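PDB 3I36: vascular protein tyrosine phosphatase 1 from Rattus norvegicus, which probably hydrolyses phosphotyrosine in target proteins to tyrosine and free phosphate, the chain here being the cytoplasmic catalytic domain of a receptor-type phosphatase. Local coordinates for residues N103-Y108 / Y277-H282; I140-K145 / Q202-S207. One frame throughout, in Å; residues are numbered along the deposited sequence.

Contact 1: N103-Y108 / Y277-H282; sequences NYMPGY and YDLRMH
Pro106 sets the CD-CG edge of its ring on one face of the His282 imidazole in a CH-pi contact: its CD stands 3.3 Å from the ring centroid and 8° off the ring normal, while CG leans toward CE1 of the same ring. Here strand 102-105, outermost in the mixed sheet of the tyrosine phosphatase domain, runs out beside the chain leaving helix 272-280. The probable substrate loop is not far off, the side chain of Asn103 lying about 7 Å from that of Val248.

The apolar packing continues through Met105. Bent at both chi2 and chi3, its chain brings the methyl CE to 3.7 Å from Leu279 CD2 and 3.4 Å from His282 CB. The side chains of Met105 and His282 pass alongside each other, running opposite ways. Leu279 also touches Ile255 and Arg259 of helix 249-267.

One hydrogen bond from within its own segment holds the ring. His282 ND1 donates to the backbone O of Asp278 at 2.7 Å, nearly straight at 176° and in the plane of the imidazole, although it reaches that oxygen from above the carbonyl plane. Asp278 OD2 comes within 3.3 Å of Pro106 CB, but its main partner is a salt bridge to Arg259. The carbonyl of His282 accepts a hydrogen bond from Ser85.

ND1 therefore carries a hydrogen, and the proline packs on a ring whose rotation is restrained by the carbonyl of Asp278.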
loop_
_atom_site.group_PDB
_atom_site.type_symbol
_atom_site.label_atom_id
_atom_site.label_comp_id
_atom_site.label_asym_id
_atom_site.label_seq_id
_atom_site.Cartn_x
_atom_site.Cartn_y
_atom_site.Cartn_z
ATOM N N ASN A 103 -5.017 4.375 -6.207
ATOM C CA ASN A 103 -5.730 5.458 -5.552
ATOM C C ASN A 103 -4.826 6.094 -4.529
ATOM O O ASN A 103 -4.011 5.412 -3.907
ATOM C CB ASN A 103 -6.950 4.929 -4.802
ATOM C CG ASN A 103 -7.971 4.345 -5.725
ATOM O OD1 ASN A 103 -8.846 5.050 -6.246
ATOM N ND2 ASN A 103 -7.870 3.053 -5.940
ATOM N N TYR A 104 -5.003 7.394 -4.339
ATOM C CA TYR A 104 -4.361 8.079 -3.237
ATOM C C TYR A 104 -5.028 7.593 -1.976
ATOM O O TYR A 104 -6.246 7.564 -1.891
ATOM C CB TYR A 104 -4.568 9.574 -3.350
ATOM C CG TYR A 104 -3.957 10.148 -4.584
ATOM C CD1 TYR A 104 -2.588 10.371 -4.666
ATOM C CD2 TYR A 104 -4.747 10.474 -5.675
ATOM C CE1 TYR A 104 -2.024 10.907 -5.822
ATOM C CE2 TYR A 104 -4.203 11.007 -6.813
ATOM C CZ TYR A 104 -2.843 11.225 -6.884
ATOM O OH TYR A 104 -2.319 11.751 -8.040
ATOM N N MET A 105 -4.225 7.225 -0.991
ATOM C CA MET A 105 -4.760 6.794 0.282
ATOM C C MET A 105 -4.225 7.750 1.319
ATOM O O MET A 105 -3.019 8.027 1.360
ATOM C CB MET A 105 -4.305 5.369 0.596
ATOM C CG MET A 105 -4.359 4.454 -0.608
ATOM S SD MET A 105 -6.045 4.147 -1.171
ATOM C CE MET A 105 -6.726 3.734 0.438
ATOM N N PRO A 106 -5.118 8.267 2.161
ATOM C CA PRO A 106 -4.601 9.138 3.205
ATOM C C PRO A 106 -3.674 8.376 4.132
ATOM O O PRO A 106 -3.819 7.164 4.412
ATOM C CB PRO A 106 -5.868 9.585 3.949
ATOM C CG PRO A 106 -6.973 9.414 2.905
ATOM C CD PRO A 106 -6.586 8.161 2.202
ATOM N N GLY A 107 -2.697 9.116 4.620
ATOM C CA GLY A 107 -1.903 8.634 5.715
ATOM C C GLY A 107 -2.287 9.455 6.920
ATOM O O GLY A 107 -3.276 10.198 6.924
ATOM N N TYR A 108 -1.487 9.328 7.952
ATOM C CA TYR A 108 -1.725 10.098 9.154
ATOM C C TYR A 108 -1.675 11.603 8.875
ATOM O O TYR A 108 -2.472 12.365 9.410
ATOM C CB TYR A 108 -0.691 9.724 10.198
ATOM C CG TYR A 108 -0.941 10.408 11.513
ATOM C CD1 TYR A 108 -1.914 9.936 12.373
ATOM C CD2 TYR A 108 -0.206 11.519 11.887
ATOM C CE1 TYR A 108 -2.158 10.553 13.578
ATOM C CE2 TYR A 108 -0.426 12.138 13.120
ATOM C CZ TYR A 108 -1.407 11.650 13.946
ATOM O OH TYR A 108 -1.656 12.249 15.154
ATOM N N TYR A 277 -11.858 2.259 7.556
ATOM C CA TYR A 277 -12.989 2.941 6.943
ATOM C C TYR A 277 -12.503 3.958 5.913
ATOM O O TYR A 277 -12.933 3.970 4.747
ATOM C CB TYR A 277 -13.792 3.651 8.017
ATOM C CG TYR A 277 -15.113 4.156 7.518
ATOM C CD1 TYR A 277 -16.295 3.511 7.867
ATOM C CD2 TYR A 277 -15.187 5.282 6.705
ATOM C CE1 TYR A 277 -17.513 3.969 7.413
ATOM C CE2 TYR A 277 -16.406 5.748 6.246
ATOM C CZ TYR A 277 -17.562 5.082 6.607
ATOM O OH TYR A 277 -18.775 5.529 6.151
ATOM N N ASP A 278 -11.602 4.815 6.354
ATOM C CA ASP A 278 -10.992 5.800 5.481
ATOM C C ASP A 278 -10.339 5.136 4.260
ATOM O O ASP A 278 -10.539 5.561 3.128
ATOM C CB ASP A 278 -9.946 6.573 6.267
ATOM C CG ASP A 278 -9.397 7.744 5.501
ATOM O OD1 ASP A 278 -10.163 8.409 4.774
ATOM O OD2 ASP A 278 -8.199 8.006 5.662
ATOM N N LEU A 279 -9.562 4.090 4.490
ATOM C CA LEU A 279 -8.957 3.379 3.369
ATOM C C LEU A 279 -10.018 2.900 2.395
ATOM O O LEU A 279 -9.879 3.082 1.187
ATOM C CB LEU A 279 -8.101 2.212 3.849
ATOM C CG LEU A 279 -6.921 2.630 4.734
ATOM C CD1 LEU A 279 -6.124 1.385 5.099
ATOM C CD2 LEU A 279 -6.047 3.663 4.031
ATOM N N ARG A 280 -11.082 2.301 2.919
ATOM C CA ARG A 280 -12.158 1.804 2.065
ATOM C C ARG A 280 -12.860 2.908 1.279
ATOM O O ARG A 280 -13.403 2.654 0.210
ATOM C CB ARG A 280 -13.209 1.070 2.882
ATOM C CG ARG A 280 -12.719 -0.218 3.498
ATOM C CD ARG A 280 -12.588 -1.333 2.470
ATOM N NE ARG A 280 -12.059 -2.485 3.174
ATOM C CZ ARG A 280 -12.798 -3.312 3.897
ATOM N NH1 ARG A 280 -14.117 -3.144 3.963
ATOM N NH2 ARG A 280 -12.216 -4.313 4.556
ATOM N N MET A 281 -12.864 4.119 1.816
ATOM C CA MET A 281 -13.433 5.253 1.101
ATOM C C MET A 281 -12.521 5.685 -0.035
ATOM O O MET A 281 -12.877 6.562 -0.826
ATOM C CB MET A 281 -13.674 6.428 2.052
ATOM C CG MET A 281 -14.832 6.216 2.997
ATOM S SD MET A 281 -16.353 6.022 2.065
ATOM C CE MET A 281 -16.397 7.577 1.170
ATOM N N HIS A 282 -11.335 5.087 -0.114
ATOM C CA HIS A 282 -10.381 5.473 -1.158
ATOM C C HIS A 282 -10.072 4.376 -2.160
ATOM O O HIS A 282 -9.651 4.646 -3.275
ATOM C CB HIS A 282 -9.103 6.007 -0.528
ATOM C CG HIS A 282 -9.290 7.348 0.090
ATOM N ND1 HIS A 282 -9.780 7.517 1.365
ATOM C CD2 HIS A 282 -9.120 8.591 -0.419
ATOM C CE1 HIS A 282 -9.872 8.806 1.629
ATOM N NE2 HIS A 282 -9.481 9.479 0.565
#

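Contact 2: I140-K145 / Q202-S207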
loop_
_atom_site.group_PDB
_atom_site.type_symbol
_atom_site.label_atom_id
_atom_site.label_comp_id
_atom_site.label_asym_id
_atom_site.label_seq_id
_atom_site.Cartn_x
_atom_site.Cartn_y
_atom_site.Cartn_z
ATOM N N ILE A 140 8.781 2.979 -2.851
ATOM C CA ILE A 140 7.788 1.988 -3.213
ATOM C C ILE A 140 7.846 0.940 -2.140
ATOM O O ILE A 140 8.922 0.499 -1.757
ATOM C CB ILE A 140 8.107 1.320 -4.557
ATOM C CG1 ILE A 140 7.837 2.302 -5.706
ATOM C CG2 ILE A 140 7.280 0.044 -4.728
ATOM C CD1 ILE A 140 8.261 1.749 -7.075
ATOM N N VAL A 141 6.679 0.543 -1.657
ATOM C CA VAL A 141 6.607 -0.556 -0.725
ATOM C C VAL A 141 5.903 -1.670 -1.445
ATOM O O VAL A 141 4.751 -1.528 -1.851
ATOM C CB VAL A 141 5.818 -0.175 0.523
ATOM C CG1 VAL A 141 5.664 -1.390 1.444
ATOM C CG2 VAL A 141 6.528 0.951 1.248
ATOM N N MET A 142 6.603 -2.779 -1.609
ATOM C CA MET A 142 6.078 -3.901 -2.345
ATOM C C MET A 142 5.874 -5.042 -1.379
ATOM O O MET A 142 6.814 -5.473 -0.703
ATOM C CB MET A 142 7.062 -4.318 -3.422
ATOM C CG MET A 142 6.658 -5.588 -4.109
ATOM S SD MET A 142 7.644 -5.852 -5.587
ATOM C CE MET A 142 6.913 -7.393 -6.152
ATOM N N LEU A 143 4.649 -5.538 -1.311
ATOM C CA LEU A 143 4.306 -6.465 -0.241
ATOM C C LEU A 143 3.928 -7.818 -0.775
ATOM O O LEU A 143 3.085 -8.514 -0.215
ATOM C CB LEU A 143 3.169 -5.898 0.600
ATOM C CG LEU A 143 3.508 -4.558 1.252
ATOM C CD1 LEU A 143 2.238 -3.833 1.644
ATOM C CD2 LEU A 143 4.409 -4.777 2.460
ATOM N N THR A 144 4.564 -8.192 -1.870
ATOM C CA THR A 144 4.292 -9.467 -2.480
ATOM C C THR A 144 5.549 -9.947 -3.162
ATOM O O THR A 144 6.411 -9.150 -3.530
ATOM C CB THR A 144 3.164 -9.350 -3.529
ATOM O OG1 THR A 144 2.856 -10.648 -4.032
ATOM C CG2 THR A 144 3.589 -8.458 -4.675
ATOM N N LYS A 145 5.673 -11.257 -3.312
ATOM C CA LYS A 145 6.620 -11.766 -4.268
ATOM C C LYS A 145 5.919 -11.621 -5.598
ATOM O O LYS A 145 4.691 -11.556 -5.643
ATOM C CB LYS A 145 6.907 -13.238 -4.008
ATOM C CG LYS A 145 7.535 -13.522 -2.658
ATOM C CD LYS A 145 8.012 -14.974 -2.613
ATOM C CE LYS A 145 8.533 -15.345 -1.245
ATOM N NZ LYS A 145 7.490 -15.207 -0.193
ATOM N N GLN A 202 12.931 1.004 -3.120
ATOM C CA GLN A 202 11.862 0.059 -3.136
ATOM C C GLN A 202 12.077 -0.867 -1.968
ATOM O O GLN A 202 13.122 -1.510 -1.853
ATOM C CB GLN A 202 11.900 -0.761 -4.420
ATOM C CG GLN A 202 10.811 -1.807 -4.491
ATOM C CD GLN A 202 11.187 -2.898 -5.476
ATOM O OE1 GLN A 202 12.356 -3.257 -5.582
ATOM N NE2 GLN A 202 10.206 -3.420 -6.200
ATOM N N PHE A 203 11.086 -0.915 -1.097
ATOM C CA PHE A 203 11.119 -1.792 0.057
ATOM C C PHE A 203 10.312 -3.003 -0.307
ATOM O O PHE A 203 9.087 -2.953 -0.376
ATOM C CB PHE A 203 10.524 -1.077 1.257
ATOM C CG PHE A 203 11.262 0.180 1.617
ATOM C CD1 PHE A 203 12.262 0.166 2.579
ATOM C CD2 PHE A 203 10.995 1.360 0.955
ATOM C CE1 PHE A 203 12.948 1.322 2.901
ATOM C CE2 PHE A 203 11.676 2.514 1.266
ATOM C CZ PHE A 203 12.651 2.498 2.246
ATOM N N HIS A 204 11.015 -4.090 -0.574
ATOM C CA HIS A 204 10.365 -5.296 -1.016
ATOM C C HIS A 204 10.241 -6.265 0.143
ATOM O O HIS A 204 11.201 -6.936 0.514
ATOM C CB HIS A 204 11.140 -5.939 -2.160
ATOM C CG HIS A 204 10.375 -7.024 -2.845
ATOM N ND1 HIS A 204 10.805 -7.624 -4.006
ATOM C CD2 HIS A 204 9.182 -7.587 -2.545
ATOM C CE1 HIS A 204 9.923 -8.536 -4.378
ATOM N NE2 HIS A 204 8.924 -8.525 -3.514
ATOM N N PHE A 205 9.053 -6.302 0.733
ATOM C CA PHE A 205 8.748 -7.248 1.786
ATOM C C PHE A 205 8.472 -8.568 1.101
ATOM O O PHE A 205 7.449 -8.731 0.441
ATOM C CB PHE A 205 7.507 -6.808 2.532
ATOM C CG PHE A 205 7.305 -7.513 3.834
ATOM C CD1 PHE A 205 6.377 -8.538 3.943
ATOM C CD2 PHE A 205 8.054 -7.158 4.950
ATOM C CE1 PHE A 205 6.184 -9.190 5.149
ATOM C CE2 PHE A 205 7.864 -7.795 6.157
ATOM C CZ PHE A 205 6.924 -8.820 6.259
ATOM N N THR A 206 9.388 -9.512 1.248
ATOM C CA THR A 206 9.285 -10.748 0.492
ATOM C C THR A 206 8.747 -11.882 1.342
ATOM O O THR A 206 8.537 -12.990 0.844
ATOM C CB THR A 206 10.660 -11.178 -0.006
ATOM O OG1 THR A 206 11.552 -11.243 1.113
ATOM C CG2 THR A 206 11.195 -10.177 -1.008
ATOM N N SER A 207 8.521 -11.609 2.619
ATOM C CA SER A 207 8.274 -12.679 3.570
ATOM C C SER A 207 6.847 -12.742 4.098
ATOM O O SER A 207 6.579 -13.409 5.080
ATOM C CB SER A 207 9.268 -12.598 4.730
ATOM O OG SER A 207 9.194 -11.343 5.376
#
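Ile140 O takes the backbone N-H of Phe203 at 2.7 Å, one of three backbone bonds between residues 140-145 and 202-207, which pair strands 139-142 and 196-205 as parallel neighbours in the central mixed sheet of the tyrosine phosphatase fold. Met142 binds both ways, its N giving to Phe203 O and its O receiving Phe205 N.

On the face with Ile140 and Gln202, Met142 runs beside His204, pointing the same way. Extended from chi1 173° onward, the thioether chain puts SD 3.7 Å from the imidazole centroid, squarely over the ring; Thr206 CG2 covers the opposite face. Past the end of strand 139-142, Thr144 O accepts from His204 NE2 at 2.6 Å with a bent angle of 146°.

Further out, Arg185 bonds both His204 ND1 and Gln202 OE1, so both imidazole nitrogens are engaged. On the other face, Val141 and Phe203 pack against helix 218-231. Leu143 approaches the likely phosphocysteine Cys244, and its carbonyl holds Arg250, a probable substrate-binding residue, consistent with residues 143-144 forming a second shell to the active site. Lys145 closes the far end: a bend at chi4 (61°) brings NZ to 2.7 Å from Thr206 O.

How the contacts relate
Both contacts involve the same mixed sheet, on opposite sides of the chain's centre, with their own centres about 20 Å apart and nearest atoms about 10 Å apart. Contact 1 joins an outermost strand, 102-105, to the end of helix 272-280; contact 2 pairs two inner strands. Between them in the sheet run 114-117 and 240-243, the latter leading to Cys244. Along the chain, 140-145 and 202-207 are nested between 103-108 and 277-282. Helix 249-267 touches both, through Arg259 at contact 1 and Arg250 at contact 2. Contact 2 closely borders the probable phosphate-binding loop, residues 244-250, and contact 1 lies somewhat farther from it.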